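Local coordinates for protein alginate lyase (Chitinophaga sp. MD30, PDB 6KCW) that cleaves the acidic polysaccharide alginate as a bacterial lyase of polysaccharide lyase family 36, with a concanavalin-like beta-sandwich fold and a bound calcium ion, at residues G16-S20 with G21-S25; Y133-H136 with K137-G141; Q182-N186 with G187-L191; T198-D201 with A202-L205. All coordinates share one frame; numbering follows the deposited sequence.

Contact 1: G16-S20 with G21-S25; sequences GAYSS and GNAAS
S19 and N22 form a capping box at the start of helix 20-27, each side chain reaching for the other's backbone nitrogen. S19 is the N-cap: its OG accepts from N22 N at 3.1 Å in a nearly straight bond (165°). In return, N22 lays its CG beside its own backbone nitrogen (chi1 -62°), which turns the amide back past the helix start and lets OD1 receive S19 N at 3.0 Å, the donor lying somewhat off the carbonyl plane. A weak bond from S19 OG also reaches N22 OD1. Serine suits the N-cap because its short hydroxyl can meet a helix N-H of the first turn, and asparagine has just the length to answer it.

On its other flank N22 meets Y18. The amide and the phenol ring have planes 40° apart, and what the ring touches is the aliphatic root: N22 CB sits over one face, 3.8 Å from the ring centroid, in a CH-pi contact. A23 is small enough to come close beside it, its CB 3.6 Å from Y18 CE2. Y18 is held further by edge-to-face contacts with W10 and Y13, while its OH bonds D26 further along the helix. The first helical turn then closes through the backbone, with A23 N donating to S19 O and A24 N reaching S20 O at 2.8 Å.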
ATOM      1  N   GLY A  16     -12.971  18.854   4.977  1.00 46.09           N
ATOM      2  CA  GLY A  16     -14.189  18.511   4.272  1.00 45.46           C
ATOM      3  C   GLY A  16     -13.933  17.464   3.205  1.00 47.51           C
ATOM      4  O   GLY A  16     -12.805  17.142   2.863  1.00 43.01           O
ATOM      5  N   ALA A  17     -15.049  16.962   2.664  1.00 48.03           N
ATOM      6  CA  ALA A  17     -15.020  15.809   1.776  1.00 43.28           C
ATOM      7  C   ALA A  17     -14.066  16.032   0.610  1.00 43.71           C
ATOM      8  O   ALA A  17     -13.918  17.143   0.089  1.00 42.64           O
ATOM      9  CB  ALA A  17     -16.430  15.499   1.256  1.00 39.36           C
ATOM     10  N   TYR A  18     -13.417  14.946   0.215  1.00 43.33           N
ATOM     11  CA  TYR A  18     -12.465  14.897  -0.885  1.00 43.62           C
ATOM     12  C   TYR A  18     -13.121  14.062  -1.979  1.00 49.50           C
ATOM     13  O   TYR A  18     -13.404  12.873  -1.781  1.00 44.87           O
ATOM     14  CB  TYR A  18     -11.153  14.289  -0.390  1.00 44.32           C
ATOM     15  CG  TYR A  18      -9.970  14.289  -1.336  1.00 46.21           C
ATOM     16  CD1 TYR A  18      -9.230  15.441  -1.560  1.00 40.61           C
ATOM     17  CD2 TYR A  18      -9.539  13.103  -1.942  1.00 47.16           C
ATOM     18  CE1 TYR A  18      -8.124  15.430  -2.402  1.00 45.05           C
ATOM     19  CE2 TYR A  18      -8.440  13.078  -2.784  1.00 42.49           C
ATOM     20  CZ  TYR A  18      -7.731  14.245  -3.009  1.00 47.00           C
ATOM     21  OH  TYR A  18      -6.631  14.223  -3.848  1.00 46.26           O
ATOM     22  N   SER A  19     -13.400  14.693  -3.113  1.00 49.88           N
ATOM     23  CA  SER A  19     -14.217  14.059  -4.132  1.00 49.47           C
ATOM     24  C   SER A  19     -13.356  13.188  -5.040  1.00 46.89           C
ATOM     25  O   SER A  19     -12.130  13.173  -4.946  1.00 48.25           O
ATOM     26  CB  SER A  19     -14.948  15.117  -4.952  1.00 45.46           C
ATOM     27  OG  SER A  19     -14.050  15.737  -5.852  1.00 44.13           O
ATOM     28  N   SER A  20     -14.023  12.447  -5.934  1.00 46.67           N
ATOM     29  CA  SER A  20     -13.288  11.720  -6.963  1.00 47.45           C
ATOM     30  C   SER A  20     -12.506  12.681  -7.845  1.00 43.72           C
ATOM     31  O   SER A  20     -11.328  12.447  -8.137  1.00 43.47           O
ATOM     32  CB  SER A  20     -14.231  10.862  -7.817  1.00 48.63           C
ATOM     33  OG  SER A  20     -15.562  10.883  -7.335  1.00 51.00           O
ATOM     34  N   GLY A  21     -13.144  13.777  -8.266  1.00 45.03           N
ATOM     35  CA  GLY A  21     -12.466  14.741  -9.120  1.00 44.52           C
ATOM     36  C   GLY A  21     -11.209  15.321  -8.495  1.00 44.36           C
ATOM     37  O   GLY A  21     -10.213  15.540  -9.187  1.00 48.69           O
ATOM     38  N   ASN A  22     -11.239  15.589  -7.184  1.00 44.36           N
ATOM     39  CA  ASN A  22     -10.036  16.040  -6.483  1.00 43.98           C
ATOM     40  C   ASN A  22      -8.916  15.009  -6.612  1.00 45.66           C
ATOM     41  O   ASN A  22      -7.781  15.344  -6.976  1.00 44.31           O
ATOM     42  CB  ASN A  22     -10.345  16.295  -5.003  1.00 44.13           C
ATOM     43  CG  ASN A  22     -11.378  17.405  -4.784  1.00 46.13           C
ATOM     44  OD1 ASN A  22     -12.221  17.314  -3.888  1.00 44.90           O
ATOM     45  ND2 ASN A  22     -11.310  18.453  -5.598  1.00 42.66           N
ATOM     46  N   ALA A  23      -9.233  13.741  -6.319  1.00 46.43           N
ATOM     47  CA  ALA A  23      -8.251  12.658  -6.404  1.00 48.05           C
ATOM     48  C   ALA A  23      -7.706  12.503  -7.816  1.00 44.94           C
ATOM     49  O   ALA A  23      -6.487  12.418  -8.019  1.00 46.46           O
ATOM     50  CB  ALA A  23      -8.875  11.344  -5.931  1.00 42.51           C
ATOM     51  N   ALA A  24      -8.595  12.456  -8.808  1.00 43.15           N
ATOM     52  CA  ALA A  24      -8.141  12.363 -10.190  1.00 46.67           C
ATOM     53  C   ALA A  24      -7.276  13.560 -10.563  1.00 47.36           C
ATOM     54  O   ALA A  24      -6.277  13.419 -11.279  1.00 50.58           O
ATOM     55  CB  ALA A  24      -9.341  12.245 -11.129  1.00 43.33           C
ATOM     56  N   SER A  25      -7.618  14.745 -10.052  1.00 49.70           N
ATOM     57  CA  SER A  25      -6.837  15.932 -10.393  1.00 51.84           C
ATOM     58  C   SER A  25      -5.438  15.886  -9.779  1.00 49.85           C
ATOM     59  O   SER A  25      -4.462  16.284 -10.426  1.00 52.70           O
ATOM     60  CB  SER A  25      -7.582  17.193  -9.963  1.00 49.26           C
ATOM     61  OG  SER A  25      -6.934  18.358 -10.463  1.00 59.82           O
TER

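Contact 2: Y133-H136 with K137-G141; sequences YIYH and KDQPG. With PO4 (phosphate ion), chain B.
Q139 folds back from a type I turn, H136 to Q139, against Y135 and H136 at the end of strand 128-135. Earlier on that strand, Y133 OH, which also pairs with G144 N, is placed to donate to O4 of a phosphate ion, probably from the crystallisation liquor, at 3.2 Å, a bond as doubtful as the placing of that oxygen. I134, buried and apolar, packs on L116 and I195. Y135 offers its ring to the amide of Q139: CD2 lies 3.4 Å from Q139 NE2, with the two planes 67° apart. Its OH also faces the phosphate, but the modelled approach to O4 is too short to be trusted. H136 sets its ring beneath the turn, with Q139 N over one face near the rim. H136 NE2 bonds D145, and ND1 shares a water with D138 OD2, 2.9 Å from ND1.

Q139 OE1 accepts from H136 N at 3.1 Å, the donor well above the carbonyl plane, and also from G108 N; NE2 donates to G141 O at 3.0 Å. With a leucine in its place, H136 N, G108 N and G141 O would probably each lose their amide partner and the loop would be less firmly tied to the strand. K91 and R117 also bind the phosphate, so the two tyrosines border a site that gathers positive charge round an anion, consistent with a place for an acidic group of alginate.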
ATOM      1  N   TYR A 133       3.827  -7.036   2.685  1.00 37.50           N
ATOM      2  CA  TYR A 133       2.808  -7.940   2.152  1.00 37.78           C
ATOM      3  C   TYR A 133       3.035  -8.012   0.641  1.00 36.55           C
ATOM      4  O   TYR A 133       2.437  -7.256  -0.125  1.00 39.33           O
ATOM      5  CB  TYR A 133       1.403  -7.466   2.499  1.00 36.05           C
ATOM      6  CG  TYR A 133       0.386  -8.566   2.379  1.00 40.58           C
ATOM      7  CD1 TYR A 133       0.348  -9.593   3.313  1.00 41.14           C
ATOM      8  CD2 TYR A 133      -0.515  -8.600   1.325  1.00 40.67           C
ATOM      9  CE1 TYR A 133      -0.556 -10.612   3.216  1.00 41.39           C
ATOM     10  CE2 TYR A 133      -1.431  -9.623   1.219  1.00 44.00           C
ATOM     11  CZ  TYR A 133      -1.449 -10.625   2.171  1.00 44.31           C
ATOM     12  OH  TYR A 133      -2.353 -11.657   2.073  1.00 45.79           O
ATOM     13  N   ILE A 134       3.914  -8.918   0.231  1.00 37.86           N
ATOM     14  CA  ILE A 134       4.466  -8.920  -1.117  1.00 37.18           C
ATOM     15  C   ILE A 134       3.991 -10.171  -1.850  1.00 38.80           C
ATOM     16  O   ILE A 134       4.185 -11.294  -1.372  1.00 35.28           O
ATOM     17  CB  ILE A 134       6.002  -8.852  -1.091  1.00 37.36           C
ATOM     18  CG1 ILE A 134       6.474  -7.803  -0.089  1.00 35.82           C
ATOM     19  CG2 ILE A 134       6.540  -8.456  -2.441  1.00 36.37           C
ATOM     20  CD1 ILE A 134       5.887  -6.460  -0.342  1.00 38.46           C
ATOM     21  N   TYR A 135       3.339  -9.974  -2.990  1.00 39.29           N
ATOM     22  CA  TYR A 135       3.192 -11.039  -3.970  1.00 41.69           C
ATOM     23  C   TYR A 135       4.373 -10.908  -4.920  1.00 40.21           C
ATOM     24  O   TYR A 135       4.723  -9.796  -5.328  1.00 36.24           O
ATOM     25  CB  TYR A 135       1.859 -10.951  -4.728  1.00 40.97           C
ATOM     26  CG  TYR A 135       0.623 -11.215  -3.878  1.00 39.88           C
ATOM     27  CD1 TYR A 135       0.133 -10.243  -3.024  1.00 40.37           C
ATOM     28  CD2 TYR A 135      -0.069 -12.428  -3.951  1.00 40.12           C
ATOM     29  CE1 TYR A 135      -0.989 -10.458  -2.244  1.00 37.04           C
ATOM     30  CE2 TYR A 135      -1.205 -12.658  -3.165  1.00 41.82           C
ATOM     31  CZ  TYR A 135      -1.656 -11.661  -2.309  1.00 43.52           C
ATOM     32  OH  TYR A 135      -2.776 -11.833  -1.505  1.00 47.16           O
ATOM     33  N   HIS A 136       5.017 -12.033  -5.220  1.00 39.70           N
ATOM     34  CA  HIS A 136       6.148 -12.057  -6.136  1.00 36.44           C
ATOM     35  C   HIS A 136       6.326 -13.484  -6.649  1.00 41.41           C
ATOM     36  O   HIS A 136       5.587 -14.404  -6.277  1.00 39.40           O
ATOM     37  CB  HIS A 136       7.412 -11.548  -5.462  1.00 34.34           C
ATOM     38  CG  HIS A 136       7.765 -12.304  -4.224  1.00 36.01           C
ATOM     39  ND1 HIS A 136       8.850 -13.151  -4.154  1.00 35.05           N
ATOM     40  CD2 HIS A 136       7.174 -12.346  -3.006  1.00 34.54           C
ATOM     41  CE1 HIS A 136       8.914 -13.680  -2.944  1.00 36.86           C
ATOM     42  NE2 HIS A 136       7.909 -13.209  -2.228  1.00 35.86           N
ATOM     43  N   LYS A 137       7.329 -13.654  -7.514  1.00 37.57           N
ATOM     44  CA  LYS A 137       7.483 -14.904  -8.241  1.00 37.61           C
ATOM     45  C   LYS A 137       7.729 -16.075  -7.306  1.00 38.44           C
ATOM     46  O   LYS A 137       7.358 -17.214  -7.622  1.00 43.09           O
ATOM     47  CB  LYS A 137       8.628 -14.780  -9.243  1.00 38.47           C
ATOM     48  CG  LYS A 137       8.981 -16.075  -9.930  1.00 40.07           C
ATOM     49  CD  LYS A 137       7.961 -16.424 -10.972  1.00 38.55           C
ATOM     50  CE  LYS A 137       8.188 -17.817 -11.478  1.00 41.17           C
ATOM     51  NZ  LYS A 137       7.730 -18.774 -10.417  1.00 42.28           N
ATOM     52  N   ASP A 138       8.333 -15.822  -6.148  1.00 36.08           N
ATOM     53  CA  ASP A 138       8.797 -16.897  -5.280  1.00 39.42           C
ATOM     54  C   ASP A 138       8.151 -16.850  -3.900  1.00 42.35           C
ATOM     55  O   ASP A 138       8.693 -17.438  -2.956  1.00 41.48           O
ATOM     56  CB  ASP A 138      10.323 -16.861  -5.152  1.00 42.05           C
ATOM     57  CG  ASP A 138      11.024 -16.990  -6.494  1.00 39.93           C
ATOM     58  OD1 ASP A 138      10.959 -18.087  -7.085  1.00 46.13           O
ATOM     59  OD2 ASP A 138      11.646 -15.999  -6.946  1.00 37.98           O
ATOM     60  N   GLN A 139       7.011 -16.168  -3.757  1.00 36.37           N
ATOM     61  CA  GLN A 139       6.328 -16.160  -2.474  1.00 36.71           C
ATOM     62  C   GLN A 139       6.063 -17.595  -2.023  1.00 40.13           C
ATOM     63  O   GLN A 139       5.769 -18.469  -2.854  1.00 40.65           O
ATOM     64  CB  GLN A 139       5.015 -15.370  -2.556  1.00 38.48           C
ATOM     65  CG  GLN A 139       3.982 -15.958  -3.496  1.00 33.50           C
ATOM     66  CD  GLN A 139       2.847 -15.003  -3.785  1.00 36.37           C
ATOM     67  OE1 GLN A 139       2.868 -14.280  -4.781  1.00 35.71           O
ATOM     68  NE2 GLN A 139       1.844 -14.995  -2.915  1.00 36.32           N
ATOM     69  N   PRO A 140       6.191 -17.882  -0.747  1.00 39.41           N
ATOM     70  CA  PRO A 140       6.050 -19.263  -0.279  1.00 42.17           C
ATOM     71  C   PRO A 140       4.610 -19.719  -0.188  1.00 42.57           C
ATOM     72  O   PRO A 140       4.331 -20.911  -0.278  1.00 45.50           O
ATOM     73  CB  PRO A 140       6.697 -19.215   1.109  1.00 46.68           C
ATOM     74  CG  PRO A 140       6.441 -17.825   1.566  1.00 45.14           C
ATOM     75  CD  PRO A 140       6.596 -16.978   0.337  1.00 43.31           C
ATOM     76  N   GLY A 141       3.691 -18.782   0.033  1.00 50.31           N
ATOM     77  CA  GLY A 141       2.289 -19.087   0.174  1.00 42.75           C
ATOM     78  C   GLY A 141       1.469 -18.500  -0.961  1.00 46.42           C
ATOM     79  O   GLY A 141       1.953 -17.752  -1.808  1.00 48.94           O
TER
HETATM   80  P   PO4 B 301      -4.916 -10.511  -0.379  1.00 52.18           P
HETATM   81  O1  PO4 B 301      -5.153  -9.171  -1.028  1.00 47.76           O
HETATM   82  O2  PO4 B 301      -6.023 -11.460  -0.784  1.00 51.56           O
HETATM   83  O3  PO4 B 301      -4.985 -10.406   1.128  1.00 40.60           O
HETATM   84  O4  PO4 B 301      -3.575 -11.087  -0.858  1.00 54.74           O
HETATM   85  O   HOH W   1      11.537 -13.657  -5.153  1.00 36.72           O

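Contact 3: Q182-N186 with G187-L191; sequences QIIIN and GTTVL
I183 and L191 pair across an antiparallel beta hairpin, strands 179-185 and 188-195, that carries a classic beta bulge near one end and a type I' turn at the other. At the bulge V190 and L191 both face I183. The carbonyl oxygen I183 O is therefore gripped twice, by V190 N at 2.9 Å, nearly in line with the C=O bond, and by L191 N at 3.2 Å, on a lone pair. I183 N answers with a short bond to L191 O of 2.7 Å, and Q182 CA brings a CA-H...O contact to that same oxygen.

The bulge turns V190 in toward the neighbouring strand. Its CG2, lying beside the backbone nitrogen (chi1 of CG1 -173°), rests against I185 CG1 at 3.6 Å, while V190 CB is 4.1 Å from I183 CG2. Isoleucine, valine and threonine suit these strands because branching at CB disposes the backbone to extended conformations. I183, I185 and L191 share one face and, with V190, pack on strands 113-122 and 128-135 of the opposing sheet, where P132, F130, L116 and M118 lie. The other face carries I184, whose CD1 meets T189 OG1.

G187 is the second turn corner after N186. Both corners have positive phi, and a CB on G187 would strike N186 O, so glycine belongs there and asparagine is a familiar predecessor. I185 O accepts T188 N to close the turn. A water completes the corner, accepting from G187 N at 3.0 Å and giving a weak bond to I184 O.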
ATOM      1  N   GLN A 182      11.705  -2.903  -0.867  1.00 37.15           N
ATOM      2  CA  GLN A 182      12.192  -2.250   0.342  1.00 32.33           C
ATOM      3  C   GLN A 182      11.089  -1.438   1.000  1.00 36.57           C
ATOM      4  O   GLN A 182      10.364  -0.700   0.324  1.00 37.13           O
ATOM      5  CB  GLN A 182      13.388  -1.345   0.030  1.00 35.83           C
ATOM      6  CG  GLN A 182      13.923  -0.541   1.222  1.00 37.66           C
ATOM      7  CD  GLN A 182      15.063   0.398   0.836  1.00 37.47           C
ATOM      8  OE1 GLN A 182      14.879   1.613   0.727  1.00 37.67           O
ATOM      9  NE2 GLN A 182      16.243  -0.166   0.627  1.00 38.09           N
ATOM     10  N   ILE A 183      10.984  -1.560   2.328  1.00 39.13           N
ATOM     11  CA  ILE A 183      10.106  -0.729   3.150  1.00 36.69           C
ATOM     12  C   ILE A 183      10.903  -0.155   4.315  1.00 35.97           C
ATOM     13  O   ILE A 183      11.520  -0.905   5.078  1.00 36.01           O
ATOM     14  CB  ILE A 183       8.906  -1.522   3.694  1.00 37.78           C
ATOM     15  CG1 ILE A 183       8.026  -2.029   2.546  1.00 36.81           C
ATOM     16  CG2 ILE A 183       8.099  -0.646   4.666  1.00 36.13           C
ATOM     17  CD1 ILE A 183       6.991  -3.006   2.989  1.00 35.09           C
ATOM     18  N   ILE A 184      10.859   1.166   4.473  1.00 38.69           N
ATOM     19  CA  ILE A 184      11.560   1.873   5.547  1.00 36.40           C
ATOM     20  C   ILE A 184      10.529   2.678   6.327  1.00 38.15           C
ATOM     21  O   ILE A 184       9.804   3.492   5.743  1.00 35.89           O
ATOM     22  CB  ILE A 184      12.670   2.796   5.006  1.00 35.05           C
ATOM     23  CG1 ILE A 184      13.521   2.089   3.945  1.00 36.74           C
ATOM     24  CG2 ILE A 184      13.561   3.291   6.147  1.00 36.83           C
ATOM     25  CD1 ILE A 184      14.473   1.038   4.501  1.00 36.97           C
ATOM     26  N   ILE A 185      10.455   2.448   7.636  1.00 36.90           N
ATOM     27  CA  ILE A 185       9.475   3.107   8.494  1.00 36.82           C
ATOM     28  C   ILE A 185      10.230   3.834   9.598  1.00 39.30           C
ATOM     29  O   ILE A 185      10.987   3.210  10.354  1.00 39.02           O
ATOM     30  CB  ILE A 185       8.456   2.112   9.078  1.00 38.08           C
ATOM     31  CG1 ILE A 185       7.709   1.393   7.955  1.00 33.65           C
ATOM     32  CG2 ILE A 185       7.453   2.813   9.990  1.00 35.34           C
ATOM     33  CD1 ILE A 185       6.745   0.360   8.471  1.00 37.05           C
ATOM     34  N   ASN A 186      10.014   5.148   9.698  1.00 37.81           N
ATOM     35  CA  ASN A 186      10.751   5.976  10.644  1.00 40.00           C
ATOM     36  C   ASN A 186      12.256   5.767  10.488  1.00 38.59           C
ATOM     37  O   ASN A 186      12.974   5.593  11.470  1.00 39.81           O
ATOM     38  CB  ASN A 186      10.330   5.692  12.088  1.00 36.19           C
ATOM     39  CG  ASN A 186       8.972   6.241  12.426  1.00 37.61           C
ATOM     40  OD1 ASN A 186       8.388   6.998  11.656  1.00 37.42           O
ATOM     41  ND2 ASN A 186       8.465   5.878  13.602  1.00 35.59           N
ATOM     42  N   GLY A 187      12.731   5.726   9.243  1.00 37.33           N
ATOM     43  CA  GLY A 187      14.147   5.532   8.987  1.00 37.08           C
ATOM     44  C   GLY A 187      14.708   4.173   9.363  1.00 41.32           C
ATOM     45  O   GLY A 187      15.914   3.951   9.181  1.00 40.80           O
ATOM     46  N   THR A 188      13.882   3.261   9.874  1.00 40.73           N
ATOM     47  CA  THR A 188      14.297   1.912  10.256  1.00 41.36           C
ATOM     48  C   THR A 188      13.919   0.927   9.157  1.00 37.46           C
ATOM     49  O   THR A 188      12.779   0.940   8.677  1.00 39.87           O
ATOM     50  CB  THR A 188      13.631   1.495  11.573  1.00 43.91           C
ATOM     51  OG1 THR A 188      14.177   2.261  12.661  1.00 45.38           O
ATOM     52  CG2 THR A 188      13.815  -0.011  11.831  1.00 39.72           C
ATOM     53  N   THR A 189      14.866   0.080   8.764  1.00 37.01           N
ATOM     54  CA  THR A 189      14.606  -0.921   7.734  1.00 39.46           C
ATOM     55  C   THR A 189      13.600  -1.962   8.224  1.00 41.32           C
ATOM     56  O   THR A 189      13.806  -2.613   9.253  1.00 42.84           O
ATOM     57  CB  THR A 189      15.906  -1.607   7.313  1.00 33.10           C
ATOM     58  OG1 THR A 189      16.746  -0.664   6.638  1.00 43.45           O
ATOM     59  CG2 THR A 189      15.646  -2.788   6.369  1.00 35.67           C
ATOM     60  N   VAL A 190      12.510  -2.122   7.485  1.00 38.07           N
ATOM     61  CA  VAL A 190      11.553  -3.178   7.790  1.00 39.21           C
ATOM     62  C   VAL A 190      11.876  -4.346   6.880  1.00 42.01           C
ATOM     63  O   VAL A 190      12.127  -5.467   7.340  1.00 47.22           O
ATOM     64  CB  VAL A 190      10.101  -2.708   7.598  1.00 40.07           C
ATOM     65  CG1 VAL A 190       9.130  -3.775   8.082  1.00 35.98           C
ATOM     66  CG2 VAL A 190       9.878  -1.403   8.339  1.00 37.31           C
ATOM     67  N   LEU A 191      11.879  -4.083   5.580  1.00 40.32           N
ATOM     68  CA  LEU A 191      12.222  -5.072   4.573  1.00 41.87           C
ATOM     69  C   LEU A 191      13.149  -4.407   3.574  1.00 42.78           C
ATOM     70  O   LEU A 191      12.834  -3.324   3.069  1.00 40.65           O
ATOM     71  CB  LEU A 191      10.978  -5.609   3.863  1.00 37.30           C
ATOM     72  CG  LEU A 191      11.257  -6.540   2.682  1.00 41.12           C
ATOM     73  CD1 LEU A 191      11.740  -7.894   3.183  1.00 40.42           C
ATOM     74  CD2 LEU A 191      10.027  -6.697   1.785  1.00 38.82           C
TER
HETATM   75  O   HOH W   2      11.406   5.930   6.508  1.00 37.95           O

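Contact 4: T198-D201 with A202-L205; sequences TTND and AQRL
A local turn contact, held by backbone and side-chain hydrogen bonds, joins T198, N200 and D201 to A202, Q203 and R204, in the loop that leads from strand 188-195 to strand 206-215. The turn is led by N200. Its CG stands opposite the backbone nitrogen (chi1 172°), which carries the amide forward along the chain, and OD1 accepts from A202 N at 3.2 Å. That donor sits far above the carbonyl plane, 71° out of it, so the bond does not use a lone pair. At the other end of the amide, N200 ND2 rests against the methylene Q203 CG at 3.2 Å, while the Q203 amide turns away, its plane 66° from that of N200.

The link from N200 OD1 to A202 N makes an Asx turn, and the main chain closes over the same residues: Q203 N donates to N200 O at 3.0 Å, and R204 N gives a weak bond to D201 O, round the 3-10 turn at D201 and A202. Asparagine suits the start of such a turn because its short amide can fold onto the second N-H ahead. An alanine here would remove OD1, and A202 N would probably be left without that partner and the turn less firmly set.

R204 packs its alkyl part against the turn, with CG 3.0 Å from D201 O. Its charge sits 4.3 Å from D201 as NE to OD1, near but beyond a salt bridge, with the carboxylate oxygen well out of the guanidinium plane. Each has another mate: D201 OD1 receives G174 N, and R204 NE donates to N172 O. T198, buried and compact, fits crosswise against R204, its OG1 3.5 Å from R204 CB.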
ATOM      1  N   THR A 198       9.096 -11.251 -11.525  1.00 39.76           N
ATOM      2  CA  THR A 198       8.502 -11.828 -12.716  1.00 37.10           C
ATOM      3  C   THR A 198       9.509 -12.760 -13.376  1.00 40.14           C
ATOM      4  O   THR A 198      10.727 -12.615 -13.202  1.00 38.75           O
ATOM      5  CB  THR A 198       8.089 -10.724 -13.705  1.00 40.25           C
ATOM      6  OG1 THR A 198       9.238  -9.947 -14.051  1.00 37.37           O
ATOM      7  CG2 THR A 198       7.063  -9.781 -13.082  1.00 39.88           C
ATOM      8  N   THR A 199       8.993 -13.734 -14.140  1.00 37.01           N
ATOM      9  CA  THR A 199       9.822 -14.433 -15.110  1.00 37.29           C
ATOM     10  C   THR A 199       9.449 -14.104 -16.549  1.00 38.34           C
ATOM     11  O   THR A 199      10.201 -14.463 -17.465  1.00 36.69           O
ATOM     12  CB  THR A 199       9.780 -15.954 -14.887  1.00 36.63           C
ATOM     13  OG1 THR A 199       8.439 -16.382 -14.632  1.00 35.30           O
ATOM     14  CG2 THR A 199      10.671 -16.339 -13.703  1.00 35.62           C
ATOM     15  N   ASN A 200       8.340 -13.399 -16.763  1.00 36.77           N
ATOM     16  CA  ASN A 200       7.934 -12.896 -18.072  1.00 39.76           C
ATOM     17  C   ASN A 200       8.364 -11.437 -18.193  1.00 40.45           C
ATOM     18  O   ASN A 200       7.814 -10.570 -17.504  1.00 42.08           O
ATOM     19  CB  ASN A 200       6.422 -13.024 -18.236  1.00 34.86           C
ATOM     20  CG  ASN A 200       5.908 -12.351 -19.495  1.00 39.50           C
ATOM     21  OD1 ASN A 200       6.615 -12.226 -20.490  1.00 39.55           O
ATOM     22  ND2 ASN A 200       4.652 -11.906 -19.452  1.00 44.95           N
ATOM     23  N   ASP A 201       9.325 -11.164 -19.093  1.00 39.16           N
ATOM     24  CA  ASP A 201       9.856  -9.812 -19.278  1.00 35.58           C
ATOM     25  C   ASP A 201       8.816  -8.824 -19.799  1.00 35.63           C
ATOM     26  O   ASP A 201       8.995  -7.622 -19.626  1.00 41.88           O
ATOM     27  CB  ASP A 201      11.042  -9.814 -20.247  1.00 33.97           C
ATOM     28  CG  ASP A 201      12.328 -10.317 -19.616  1.00 37.95           C
ATOM     29  OD1 ASP A 201      12.461 -10.242 -18.380  1.00 38.26           O
ATOM     30  OD2 ASP A 201      13.212 -10.788 -20.373  1.00 37.53           O
ATOM     31  N   ALA A 202       7.754  -9.285 -20.457  1.00 38.42           N
ATOM     32  CA  ALA A 202       6.706  -8.368 -20.899  1.00 38.54           C
ATOM     33  C   ALA A 202       5.879  -7.833 -19.741  1.00 37.50           C
ATOM     34  O   ALA A 202       5.064  -6.928 -19.947  1.00 41.49           O
ATOM     35  CB  ALA A 202       5.777  -9.053 -21.917  1.00 32.26           C
ATOM     36  N   GLN A 203       6.061  -8.376 -18.540  1.00 37.75           N
ATOM     37  CA  GLN A 203       5.320  -7.956 -17.358  1.00 38.88           C
ATOM     38  C   GLN A 203       6.240  -7.465 -16.238  1.00 41.34           C
ATOM     39  O   GLN A 203       5.805  -7.388 -15.090  1.00 42.03           O
ATOM     40  CB  GLN A 203       4.452  -9.108 -16.848  1.00 40.70           C
ATOM     41  CG  GLN A 203       3.295  -9.532 -17.771  1.00 40.67           C
ATOM     42  CD  GLN A 203       2.258  -8.430 -17.960  1.00 43.30           C
ATOM     43  OE1 GLN A 203       2.247  -7.428 -17.234  1.00 42.72           O
ATOM     44  NE2 GLN A 203       1.394  -8.603 -18.946  1.00 41.66           N
ATOM     45  N   ARG A 204       7.505  -7.146 -16.536  1.00 39.19           N
ATOM     46  CA  ARG A 204       8.480  -6.856 -15.484  1.00 38.09           C
ATOM     47  C   ARG A 204       8.395  -5.441 -14.938  1.00 38.49           C
ATOM     48  O   ARG A 204       8.985  -5.175 -13.888  1.00 40.54           O
ATOM     49  CB  ARG A 204       9.900  -7.087 -15.996  1.00 36.77           C
ATOM     50  CG  ARG A 204      10.212  -6.300 -17.249  1.00 34.78           C
ATOM     51  CD  ARG A 204      11.573  -6.698 -17.781  1.00 39.97           C
ATOM     52  NE  ARG A 204      12.590  -6.255 -16.838  1.00 44.02           N
ATOM     53  CZ  ARG A 204      13.289  -5.136 -16.962  1.00 38.08           C
ATOM     54  NH1 ARG A 204      13.110  -4.351 -18.013  1.00 43.87           N
ATOM     55  NH2 ARG A 204      14.167  -4.810 -16.035  1.00 37.97           N
ATOM     56  N   LEU A 205       7.673  -4.542 -15.602  1.00 41.49           N
ATOM     57  CA  LEU A 205       7.705  -3.125 -15.268  1.00 41.79           C
ATOM     58  C   LEU A 205       6.782  -2.781 -14.105  1.00 41.62           C
ATOM     59  O   LEU A 205       5.703  -3.355 -13.946  1.00 43.18           O
ATOM     60  CB  LEU A 205       7.307  -2.288 -16.482  1.00 39.64           C
ATOM     61  CG  LEU A 205       8.262  -2.507 -17.653  1.00 42.08           C
ATOM     62  CD1 LEU A 205       7.971  -1.572 -18.808  1.00 43.19           C
ATOM     63  CD2 LEU A 205       9.670  -2.323 -17.172  1.00 39.26           C
TER

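In the fold
Along the chain the four contacts follow in series. Contact 1 stands apart beside the strands near the calcium site, its centre about 33 Å from those of contacts 2 and 4 and about 30 Å from contact 3. Contacts 1 and 3 both reach the nine-stranded sheet, whereas contact 2 ends strand 128-135 of the six-stranded sheet, so the two layers of the sandwich are both represented. Contacts 2 and 3 touch where I134 packs on L191, between the layers. Contact 2 also meets contact 4, K137 lying against T199, with centres about 15 Å apart. Contact 2 thus bridges the hairpin of contact 3 and the loop of contact 4, whose nearest atoms are about 13 Å apart.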